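Local coordinates for prolyl 4-hydroxylase alpha subunit Fe(2+) 2OG dioxygenase domain-containing protein (Burkholderia ambifaria, PDB 3W20) that probably oxidises N-substituted L-amino acids as a 2-oxoglutarate-dependent dioxygenase, with a metal site that holds zinc in this crystal, at residues Q2-A7 and H20-A25; M10-A15 and E34-V39. All coordinates share one frame; numbering follows the deposited sequence.

Contact 1. Residues Q2-A7 and H20-A25; sequences QHTYPA and HMTIAA
Tyr5 and Met21, the latter a selenomethionine, form an antiparallel hydrogen-bonded pair that fixes the register of strands 4-10 and 17-22. Tyr5 N donates to Met21 O over 3.0 Å, and Met21 N returns a bond to Tyr5 O over 2.9 Å, with an N-H...O angle of 163°. Toward the N-terminus the direct bonding gives way to water: one molecule donates to His3 O and accepts from Ile23 N, and another joins Gln2 OE1 to Ala24 N. Thr22 is the N-cap of helix 23-31, its OG1 accepting from Ala25 N at 2.9 Å; chi1 of 58° sets this oxygen between the backbone N and the carbonyl carbon.

Side chains pack on both faces of the strand pair. On the face of Pro6 and His20, the proline CA lies over the centre of the imidazole, 4.0 Å from its centroid and 7° off the normal, a CH-pi contact, while Pro6 CG reaches NE2 of the same ring. On the face of Tyr5 and Met21, Met21 CG is met at 3.5 Å by Ala7 CB, which points toward the neighbouring strand. Tyr5 CE2 meets Ile23 CG1 at 3.7 Å, and both side chains also touch Leu115 of helix 111-120. The methyl of Thr22, CG2, touches Gln2 CB at 3.6 Å and Thr4 CG2 at 3.7 Å. Together these features describe a beta hairpin whose second strand runs directly into a capped helix, at the margin of the double-stranded beta-helix (DSBH) domain and away from the metal site.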
loop_
_atom_site.group_PDB
_atom_site.type_symbol
_atom_site.label_atom_id
_atom_site.label_comp_id
_atom_site.label_asym_id
_atom_site.label_seq_id
_atom_site.Cartn_x
_atom_site.Cartn_y
_atom_site.Cartn_z
ATOM N N GLN A 2 11.278 -17.809 29.886
ATOM C CA GLN A 2 12.024 -17.492 28.676
ATOM C C GLN A 2 13.476 -17.897 28.753
ATOM O O GLN A 2 14.061 -17.896 29.848
ATOM C CB GLN A 2 12.049 -15.944 28.499
ATOM C CG GLN A 2 10.678 -15.281 28.378
ATOM C CD GLN A 2 10.076 -15.535 27.002
ATOM O OE1 GLN A 2 10.092 -14.664 26.138
ATOM N NE2 GLN A 2 9.579 -16.754 26.782
ATOM N N HIS A 3 14.090 -18.129 27.579
ATOM C CA HIS A 3 15.541 -18.371 27.553
ATOM C C HIS A 3 16.302 -17.139 27.974
ATOM O O HIS A 3 15.878 -15.999 27.660
ATOM C CB HIS A 3 16.010 -18.806 26.172
ATOM C CG HIS A 3 15.559 -20.198 25.794
ATOM N ND1 HIS A 3 14.451 -20.435 25.088
ATOM C CD2 HIS A 3 16.113 -21.453 26.095
ATOM C CE1 HIS A 3 14.284 -21.783 24.914
ATOM N NE2 HIS A 3 15.326 -22.392 25.531
ATOM N N THR A 4 17.412 -17.359 28.685
ATOM C CA THR A 4 18.343 -16.261 28.964
ATOM C C THR A 4 19.565 -16.500 28.081
ATOM O O THR A 4 19.783 -17.598 27.639
ATOM C CB THR A 4 18.682 -16.139 30.467
ATOM O OG1 THR A 4 19.402 -17.321 30.852
ATOM C CG2 THR A 4 17.440 -16.026 31.283
ATOM N N TYR A 5 20.293 -15.445 27.713
ATOM C CA TYR A 5 21.422 -15.491 26.863
ATOM C C TYR A 5 22.471 -14.543 27.417
ATOM O O TYR A 5 22.102 -13.547 28.027
ATOM C CB TYR A 5 21.000 -14.952 25.530
ATOM C CG TYR A 5 19.831 -15.586 24.902
ATOM C CD1 TYR A 5 20.002 -16.693 24.080
ATOM C CD2 TYR A 5 18.524 -15.044 25.051
ATOM C CE1 TYR A 5 18.915 -17.245 23.412
ATOM C CE2 TYR A 5 17.444 -15.605 24.402
ATOM C CZ TYR A 5 17.655 -16.704 23.591
ATOM O OH TYR A 5 16.593 -17.280 22.899
ATOM N N PRO A 6 23.780 -14.855 27.225
ATOM C CA PRO A 6 24.862 -13.929 27.545
ATOM C C PRO A 6 24.567 -12.555 26.896
ATOM O O PRO A 6 24.279 -12.510 25.684
ATOM C CB PRO A 6 26.093 -14.583 26.840
ATOM C CG PRO A 6 25.771 -16.054 26.776
ATOM C CD PRO A 6 24.270 -16.084 26.538
ATOM N N ALA A 7 24.710 -11.466 27.659
ATOM C CA ALA A 7 24.426 -10.101 27.146
ATOM C C ALA A 7 25.493 -9.117 27.629
ATOM O O ALA A 7 26.000 -9.216 28.789
ATOM C CB ALA A 7 23.021 -9.649 27.550
ATOM N N HIS A 20 23.455 -12.280 32.121
ATOM C CA HIS A 20 22.637 -13.199 31.375
ATOM C C HIS A 20 21.200 -12.677 31.431
ATOM O O HIS A 20 20.644 -12.468 32.516
ATOM C CB HIS A 20 22.757 -14.584 32.000
ATOM C CG HIS A 20 23.866 -15.421 31.396
ATOM N ND1 HIS A 20 25.175 -15.147 31.604
ATOM C CD2 HIS A 20 23.821 -16.521 30.523
ATOM C CE1 HIS A 20 25.939 -16.021 30.908
ATOM N NE2 HIS A 20 25.103 -16.871 30.252
HETATM N N MSE A 21 20.570 -12.430 30.277
HETATM C CA MSE A 21 19.254 -11.777 30.300
HETATM C C MSE A 21 18.348 -12.419 29.332
HETATM O O MSE A 21 18.804 -12.967 28.305
HETATM C CB MSE A 21 19.216 -10.307 29.793
HETATM C CG MSE A 21 20.536 -9.680 30.077
HETATM SE SE MSE A 21 20.341 -7.797 29.559
HETATM C CE MSE A 21 18.891 -7.226 30.691
ATOM N N THR A 22 17.053 -12.307 29.579
ATOM C CA THR A 22 16.087 -12.705 28.536
ATOM C C THR A 22 16.028 -11.614 27.494
ATOM O O THR A 22 16.434 -10.454 27.754
ATOM C CB THR A 22 14.663 -12.872 29.076
ATOM O OG1 THR A 22 14.204 -11.644 29.682
ATOM C CG2 THR A 22 14.604 -13.969 30.122
ATOM N N ILE A 23 15.512 -11.960 26.303
ATOM C CA ILE A 23 15.189 -10.911 25.314
ATOM C C ILE A 23 14.243 -9.835 25.890
ATOM O O ILE A 23 14.475 -8.643 25.686
ATOM C CB ILE A 23 14.489 -11.545 24.049
ATOM C CG1 ILE A 23 15.411 -12.623 23.489
ATOM C CG2 ILE A 23 14.056 -10.439 23.045
ATOM C CD1 ILE A 23 16.284 -12.202 22.349
ATOM N N ALA A 24 13.167 -10.237 26.596
ATOM C CA ALA A 24 12.217 -9.238 27.115
ATOM C C ALA A 24 12.922 -8.343 28.115
ATOM O O ALA A 24 12.626 -7.133 28.128
ATOM C CB ALA A 24 10.994 -9.880 27.790
ATOM N N ALA A 25 13.888 -8.887 28.915
ATOM C CA ALA A 25 14.525 -8.015 29.855
ATOM C C ALA A 25 15.443 -6.977 29.176
ATOM O O ALA A 25 15.492 -5.833 29.594
ATOM C CB ALA A 25 15.250 -8.800 30.982
HETATM O O HOH W 1 12.181 -12.932 26.623
HETATM O O HOH W 2 14.347 -14.611 25.930
#

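Contact 2. Residues M10-A15 and E34-V39; sequences MRFGTA and EADAIV
Met10, a selenomethionine, offers its carbonyl oxygen to two successive amides. Asp36 N reaches Met10 O at 2.9 Å in the carbonyl plane, and Ala37 N reaches the same oxygen at 3.2 Å with a nearly straight N-H...O angle of 170°. In the other direction Met10 N donates to Ala37 O, an atom placed with less certainty. Two residues, Asp36 and Ala37, thus face one: a classic beta bulge, set where strand 37-41 starts beside strand 4-10 in the large sheet of the double-stranded beta-helix domain. Beyond the bulge, the buried Asp36 carboxylate lies between Arg11 and Phe12. Arg11 NH1 forms a salt bridge with Asp36 OD1 at 2.9 Å, but the N-H...O angle of 129° makes its hydrogen bond weak; Asp33 is a second acidic partner of NH1. The guanidinium plane is turned 25° from the carboxylate, and bends at chi2 and chi3 bring one of its faces over the Glu34-Ala35 peptide, with Ala35 N 3.5 Å above the plane. Asp36 OD2, less surely placed, accepts from Phe12 N. The Phe12 ring is inclined to the carboxylate, its CE2 3.5 Å from Asp36 CG, and its side chain lies about 8 Å from that of the zinc ligand His246.

The outer side is looser. A type II turn from Arg11 to Thr14 carries the chain away from residues 34-39, and Glu34 is exposed, its CB directed away from 10-15.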
loop_
_atom_site.group_PDB
_atom_site.type_symbol
_atom_site.label_atom_id
_atom_site.label_comp_id
_atom_site.label_asym_id
_atom_site.label_seq_id
_atom_site.Cartn_x
_atom_site.Cartn_y
_atom_site.Cartn_z
HETATM N N MSE A 10 25.563 -1.766 27.118
HETATM C CA MSE A 10 26.462 -0.639 26.935
HETATM C C MSE A 10 25.760 0.654 27.156
HETATM O O MSE A 10 24.681 0.863 26.597
HETATM C CB MSE A 10 27.042 -0.587 25.520
HETATM C CG MSE A 10 26.447 -1.657 24.615
HETATM SE SE MSE A 10 27.559 -3.294 24.794
HETATM C CE MSE A 10 28.841 -2.162 23.986
ATOM N N ARG A 11 26.368 1.559 27.941
ATOM C CA ARG A 11 25.902 2.965 28.016
ATOM C C ARG A 11 27.062 3.832 27.674
ATOM O O ARG A 11 28.200 3.480 28.021
ATOM C CB ARG A 11 25.480 3.267 29.469
ATOM C CG ARG A 11 24.094 2.817 29.793
ATOM C CD ARG A 11 23.137 3.703 28.998
ATOM N NE ARG A 11 22.309 4.519 29.819
ATOM C CZ ARG A 11 21.202 5.125 29.416
ATOM N NH1 ARG A 11 20.762 5.109 28.112
ATOM N NH2 ARG A 11 20.559 5.828 30.337
ATOM N N PHE A 12 26.819 4.954 27.026
ATOM C CA PHE A 12 27.886 5.916 26.709
ATOM C C PHE A 12 28.784 6.203 27.914
ATOM O O PHE A 12 28.302 6.430 29.005
ATOM C CB PHE A 12 27.334 7.278 26.161
ATOM C CG PHE A 12 26.660 7.145 24.812
ATOM C CD1 PHE A 12 27.415 6.885 23.677
ATOM C CD2 PHE A 12 25.253 7.216 24.721
ATOM C CE1 PHE A 12 26.807 6.769 22.428
ATOM C CE2 PHE A 12 24.637 7.021 23.487
ATOM C CZ PHE A 12 25.399 6.756 22.344
ATOM N N GLY A 13 30.112 6.197 27.666
ATOM C CA GLY A 13 31.131 6.572 28.682
ATOM C C GLY A 13 31.338 5.586 29.841
ATOM O O GLY A 13 32.106 5.904 30.771
ATOM N N THR A 14 30.713 4.415 29.782
ATOM C CA THR A 14 30.639 3.452 30.902
ATOM C C THR A 14 31.102 2.055 30.484
ATOM O O THR A 14 30.838 1.637 29.354
ATOM C CB THR A 14 29.153 3.381 31.343
ATOM O OG1 THR A 14 28.664 4.709 31.513
ATOM C CG2 THR A 14 28.954 2.649 32.619
ATOM N N ALA A 15 31.740 1.272 31.389
ATOM C CA ALA A 15 32.138 -0.114 31.049
ATOM C C ALA A 15 30.890 -0.973 30.851
ATOM O O ALA A 15 29.855 -0.687 31.468
ATOM C CB ALA A 15 33.092 -0.720 32.086
ATOM N N GLU A 34 17.723 2.619 30.033
ATOM C CA GLU A 34 18.774 2.148 30.980
ATOM C C GLU A 34 20.026 1.613 30.223
ATOM O O GLU A 34 21.019 1.223 30.835
ATOM C CB GLU A 34 18.219 1.032 31.859
ATOM C CG GLU A 34 17.287 1.596 32.968
ATOM C CD GLU A 34 16.390 0.526 33.583
ATOM O OE1 GLU A 34 16.604 -0.663 33.265
ATOM O OE2 GLU A 34 15.476 0.873 34.389
ATOM N N ALA A 35 19.942 1.557 28.913
ATOM C CA ALA A 35 21.096 1.143 28.097
ATOM C C ALA A 35 20.990 1.845 26.733
ATOM O O ALA A 35 19.890 2.195 26.293
ATOM C CB ALA A 35 21.062 -0.351 27.896
ATOM N N ASP A 36 22.130 2.064 26.062
ATOM C CA ASP A 36 22.062 2.554 24.723
ATOM C C ASP A 36 22.110 1.403 23.691
ATOM O O ASP A 36 21.532 1.495 22.630
ATOM C CB ASP A 36 23.189 3.561 24.562
ATOM C CG ASP A 36 23.072 4.684 25.564
ATOM O OD1 ASP A 36 22.011 5.322 25.550
ATOM O OD2 ASP A 36 23.933 4.820 26.472
ATOM N N ALA A 37 22.856 0.365 23.987
ATOM C CA ALA A 37 22.904 -0.839 23.161
ATOM C C ALA A 37 23.121 -2.051 24.006
ATOM O O ALA A 37 23.713 -1.993 25.098
ATOM C CB ALA A 37 24.003 -0.744 22.087
ATOM N N ILE A 38 22.629 -3.159 23.520
ATOM C CA ILE A 38 22.791 -4.484 24.165
ATOM C C ILE A 38 23.139 -5.468 23.065
ATOM O O ILE A 38 22.453 -5.571 22.000
ATOM C CB ILE A 38 21.542 -4.931 24.895
ATOM C CG1 ILE A 38 21.186 -3.888 25.986
ATOM C CG2 ILE A 38 21.810 -6.274 25.662
ATOM C CD1 ILE A 38 19.944 -4.297 26.830
ATOM N N VAL A 39 24.210 -6.226 23.317
ATOM C CA VAL A 39 24.600 -7.278 22.373
ATOM C C VAL A 39 24.467 -8.650 23.024
ATOM O O VAL A 39 25.028 -8.876 24.106
ATOM C CB VAL A 39 26.033 -7.084 21.865
ATOM C CG1 VAL A 39 26.348 -8.248 20.904
ATOM C CG2 VAL A 39 26.156 -5.755 21.102
#

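Contacts 1 and 2 hold opposite ends of strand 4-10: in the first it pairs with strand 17-22, in the second with strand 37-41, which follows helix 23-31 in the chain and neighbours 4-10 in the sheet. Their centres are 16 Å apart, yet they meet directly, since Ala7 CB of contact 1 lies 4.1 Å from Ile38 CG2 of contact 2. Contact 1 is mainly a surface contact, where a short run of strand pairing gives way to water bridges beside side-chain packing. Contact 2 is partly buried, with four of its eight touching residues buried, and relies on a bulge and an ion pair. It also lies nearer the metal: Ala37 is about 12 Å from the zinc, side chain to ion.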